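Local coordinates for protein putative protease (Parabacteroides distasonis ATCC 8503, PDB 3KD4) that is of uncertain function but, as a putative exported protease with a signal sequence, may hydrolyse peptide bonds, at residues 219-224 with 270-275. Sequence-based numbering, arbitrary orientation. Where two conformers were deposited one is given.
Sequences DKRLKE and GYTVRD. With PO4 (phosphate ion), chain E.
R221, toward the C-terminal end of helix 211-222, reaches across to the loop 270-275 and binds it through backbone oxygen. R221 and T272 were each modelled in two conformers, and the account holds for one of them. In it, NH1 of R221 donates to the carbonyl O of G270 at 3.0 Å, bent to an N-H...O angle of 141°, while NH2 adds a weak bond to the same oxygen. NH1 is tilted 19° from the G270 carbonyl plane. The chain leaves with CG anti to the carbonyl carbon and then turns at chi3 (102°), a bend that presents the guanidinium edge to the loop. NH1 also comes within 2.6 Å of Y271 O, but the angle is too poor for a hydrogen bond. CB of T272 approaches the guanidinium obliquely, 3.3 Å from R221 NH1.

Next to R221 on the helix, L222 packs on V273. The two side chains cross at about a right angle, and CD2 of L222 sits 3.4 Å from CG1 of V273, a tight approach, with V273 CG2 next nearest. Both also touch L288 of helix 287-300.

On the helix itself, NZ of K220 donates to O3 of a phosphate ion, probably a crystallisation component.

In this conformer, then, a main-chain oxygen holds the charged guanidinium through one bond and one weak one, T272 packs against it, and L222 and V273 supply the apolar part.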
ATOM      1  N   ASP A 219       9.197  16.240  11.703  1.00 19.90           N
ATOM      2  CA  ASP A 219       8.314  17.208  12.307  1.00 21.95           C
ATOM      3  C   ASP A 219       8.882  18.625  12.236  1.00 22.80           C
ATOM      4  O   ASP A 219       8.165  19.560  11.902  1.00 21.66           O
ATOM      5  CB  ASP A 219       8.103  16.818  13.742  1.00 22.86           C
ATOM      6  CG  ASP A 219       6.863  17.446  14.370  1.00 26.84           C
ATOM      7  OD1 ASP A 219       6.006  18.088  13.706  1.00 28.30           O
ATOM      8  OD2 ASP A 219       6.749  17.211  15.572  1.00 33.56           O
ATOM      9  N   LYS A 220      10.175  18.775  12.542  1.00 23.67           N
ATOM     10  CA  LYS A 220      10.807  20.108  12.530  1.00 25.57           C
ATOM     11  C   LYS A 220      10.725  20.705  11.142  1.00 25.43           C
ATOM     12  O   LYS A 220      10.435  21.863  10.994  1.00 25.52           O
ATOM     13  CB  LYS A 220      12.270  20.063  12.979  1.00 25.65           C
ATOM     14  CG  LYS A 220      12.409  19.845  14.472  1.00 30.59           C
ATOM     15  CD  LYS A 220      13.876  19.598  14.932  1.00 36.01           C
ATOM     16  CE  LYS A 220      13.921  19.075  16.405  1.00 38.03           C
ATOM     17  NZ  LYS A 220      15.335  18.858  16.843  1.00 39.96           N
ATOM     18  N   ARG A 221      10.995  19.887  10.141  1.00 25.66           N
ATOM     19  CA  ARG A 221      10.972  20.319   8.756  0.50 26.22           C
ATOM     20  C   ARG A 221       9.538  20.665   8.351  1.00 26.92           C
ATOM     21  O   ARG A 221       9.312  21.648   7.630  1.00 27.75           O
ATOM     22  CB  ARG A 221      11.615  19.244   7.853  0.50 25.72           C
ATOM     23  CG  ARG A 221      13.120  19.026   8.193  0.50 26.02           C
ATOM     24  CD  ARG A 221      13.804  17.817   7.524  0.50 26.97           C
ATOM     25  NE  ARG A 221      14.655  18.151   6.384  0.50 28.13           N
ATOM     26  CZ  ARG A 221      14.395  17.770   5.146  0.50 28.15           C
ATOM     27  NH1 ARG A 221      13.311  17.074   4.904  0.50 29.13           N
ATOM     28  NH2 ARG A 221      15.191  18.085   4.148  0.50 31.42           N
ATOM     29  N   LEU A 222       8.576  19.870   8.822  1.00 26.43           N
ATOM     30  CA  LEU A 222       7.172  20.155   8.507  1.00 26.87           C
ATOM     31  C   LEU A 222       6.790  21.525   9.046  1.00 28.55           C
ATOM     32  O   LEU A 222       6.072  22.273   8.374  1.00 28.97           O
ATOM     33  CB  LEU A 222       6.244  19.091   9.064  1.00 25.98           C
ATOM     34  CG  LEU A 222       6.264  17.742   8.358  1.00 25.29           C
ATOM     35  CD1 LEU A 222       5.216  16.819   8.926  1.00 22.67           C
ATOM     36  CD2 LEU A 222       6.071  17.900   6.874  1.00 26.31           C
ATOM     37  N   LYS A 223       7.301  21.847  10.239  1.00 29.68           N
ATOM     38  CA  LYS A 223       6.947  23.071  10.964  1.00 30.85           C
ATOM     39  C   LYS A 223       7.726  24.297  10.505  1.00 31.87           C
ATOM     40  O   LYS A 223       7.432  25.388  10.938  1.00 32.08           O
ATOM     41  CB  LYS A 223       7.121  22.886  12.476  1.00 30.52           C
ATOM     42  CG  LYS A 223       6.100  21.943  13.136  1.00 31.95           C
ATOM     43  CD  LYS A 223       6.588  21.462  14.502  1.00 34.09           C
ATOM     44  CE  LYS A 223       5.458  21.032  15.485  1.00 35.67           C
ATOM     45  NZ  LYS A 223       4.446  19.952  15.096  1.00 34.93           N
ATOM     46  N   GLU A 224       8.677  24.127   9.606  1.00 34.04           N
ATOM     47  CA  GLU A 224       9.477  25.234   9.109  1.00 35.81           C
ATOM     48  C   GLU A 224       8.677  26.330   8.398  1.00 36.18           C
ATOM     49  O   GLU A 224       9.088  27.458   8.474  1.00 36.56           O
ATOM     50  CB  GLU A 224      10.579  24.753   8.160  1.00 36.07           C
ATOM     51  CG  GLU A 224      11.851  24.271   8.860  1.00 40.61           C
ATOM     52  CD  GLU A 224      12.821  23.561   7.914  1.00 45.63           C
ATOM     53  OE1 GLU A 224      12.623  23.637   6.675  1.00 47.65           O
ATOM     54  OE2 GLU A 224      13.775  22.908   8.417  1.00 51.29           O
ATOM     55  N   GLY A 270      13.030  14.839  -1.035  1.00 23.20           N
ATOM     56  CA  GLY A 270      13.983  14.999   0.074  1.00 22.60           C
ATOM     57  C   GLY A 270      13.341  14.947   1.461  1.00 20.88           C
ATOM     58  O   GLY A 270      13.859  15.552   2.414  1.00 20.47           O
ATOM     59  N   TYR A 271      12.233  14.217   1.577  1.00 19.04           N
ATOM     60  CA  TYR A 271      11.485  14.137   2.825  1.00 19.39           C
ATOM     61  C   TYR A 271      11.046  15.519   3.360  1.00 20.55           C
ATOM     62  O   TYR A 271      11.102  15.778   4.562  1.00 21.91           O
ATOM     63  CB  TYR A 271      12.285  13.359   3.904  1.00 19.14           C
ATOM     64  CG  TYR A 271      12.598  11.970   3.470  1.00 19.14           C
ATOM     65  CD1 TYR A 271      11.686  10.945   3.668  1.00 19.29           C
ATOM     66  CD2 TYR A 271      13.765  11.687   2.771  1.00 19.33           C
ATOM     67  CE1 TYR A 271      11.942   9.668   3.251  1.00 19.73           C
ATOM     68  CE2 TYR A 271      14.046  10.387   2.349  1.00 18.31           C
ATOM     69  CZ  TYR A 271      13.122   9.399   2.569  1.00 21.43           C
ATOM     70  OH  TYR A 271      13.387   8.124   2.173  1.00 20.12           O
ATOM     71  N   THR A 272      10.552  16.383   2.478  1.00 20.78           N
ATOM     72  CA  THR A 272       9.902  17.571   3.048  0.50 20.59           C
ATOM     73  C   THR A 272       8.723  17.986   2.190  1.00 20.19           C
ATOM     74  O   THR A 272       8.178  17.155   1.417  1.00 18.56           O
ATOM     75  CB  THR A 272      10.908  18.737   3.387  0.50 20.46           C
ATOM     76  OG1 THR A 272      10.240  19.807   4.131  0.50 21.16           O
ATOM     77  CG2 THR A 272      11.552  19.257   2.118  0.50 19.82           C
ATOM     78  N   VAL A 273       8.230  19.181   2.473  1.00 19.76           N
ATOM     79  CA  VAL A 273       6.957  19.667   1.989  1.00 18.98           C
ATOM     80  C   VAL A 273       7.182  21.015   1.395  1.00 19.22           C
ATOM     81  O   VAL A 273       8.155  21.679   1.742  1.00 18.91           O
ATOM     82  CB  VAL A 273       5.938  19.784   3.147  1.00 19.45           C
ATOM     83  CG1 VAL A 273       5.465  18.376   3.581  1.00 18.17           C
ATOM     84  CG2 VAL A 273       6.475  20.634   4.359  1.00 17.32           C
ATOM     85  N   ARG A 274       6.310  21.425   0.472  1.00 19.25           N
ATOM     86  CA  ARG A 274       6.277  22.815   0.086  1.00 19.83           C
ATOM     87  C   ARG A 274       5.794  23.610   1.277  1.00 19.92           C
ATOM     88  O   ARG A 274       5.205  23.085   2.224  1.00 17.75           O
ATOM     89  CB  ARG A 274       5.353  23.076  -1.092  1.00 20.31           C
ATOM     90  CG  ARG A 274       5.889  22.520  -2.402  1.00 21.50           C
ATOM     91  CD  ARG A 274       4.821  22.631  -3.476  1.00 23.29           C
ATOM     92  NE  ARG A 274       3.753  21.669  -3.241  1.00 22.86           N
ATOM     93  CZ  ARG A 274       2.499  21.793  -3.653  1.00 22.42           C
ATOM     94  NH1 ARG A 274       2.091  22.826  -4.389  1.00 22.57           N
ATOM     95  NH2 ARG A 274       1.635  20.848  -3.334  1.00 22.46           N
ATOM     96  N   ASP A 275       6.050  24.901   1.222  1.00 20.80           N
ATOM     97  CA  ASP A 275       5.483  25.801   2.172  1.00 22.19           C
ATOM     98  C   ASP A 275       3.975  25.539   2.301  1.00 21.57           C
ATOM     99  O   ASP A 275       3.281  25.490   1.298  1.00 20.90           O
ATOM    100  CB  ASP A 275       5.729  27.198   1.656  1.00 24.39           C
ATOM    101  CG  ASP A 275       5.088  28.206   2.487  1.00 28.95           C
ATOM    102  OD1 ASP A 275       5.708  28.549   3.502  1.00 40.07           O
ATOM    103  OD2 ASP A 275       3.971  28.626   2.135  1.00 33.57           O
TER
HETATM  104  P   PO4 E   5      15.143  17.362  20.319  1.00 37.51           P
HETATM  105  O1  PO4 E   5      16.387  16.660  19.787  1.00 32.90           O
HETATM  106  O2  PO4 E   5      15.524  18.312  21.448  1.00 38.86           O
HETATM  107  O3  PO4 E   5      14.409  18.110  19.250  1.00 39.57           O
HETATM  108  O4  PO4 E   5      14.135  16.425  20.969  1.00 37.35           O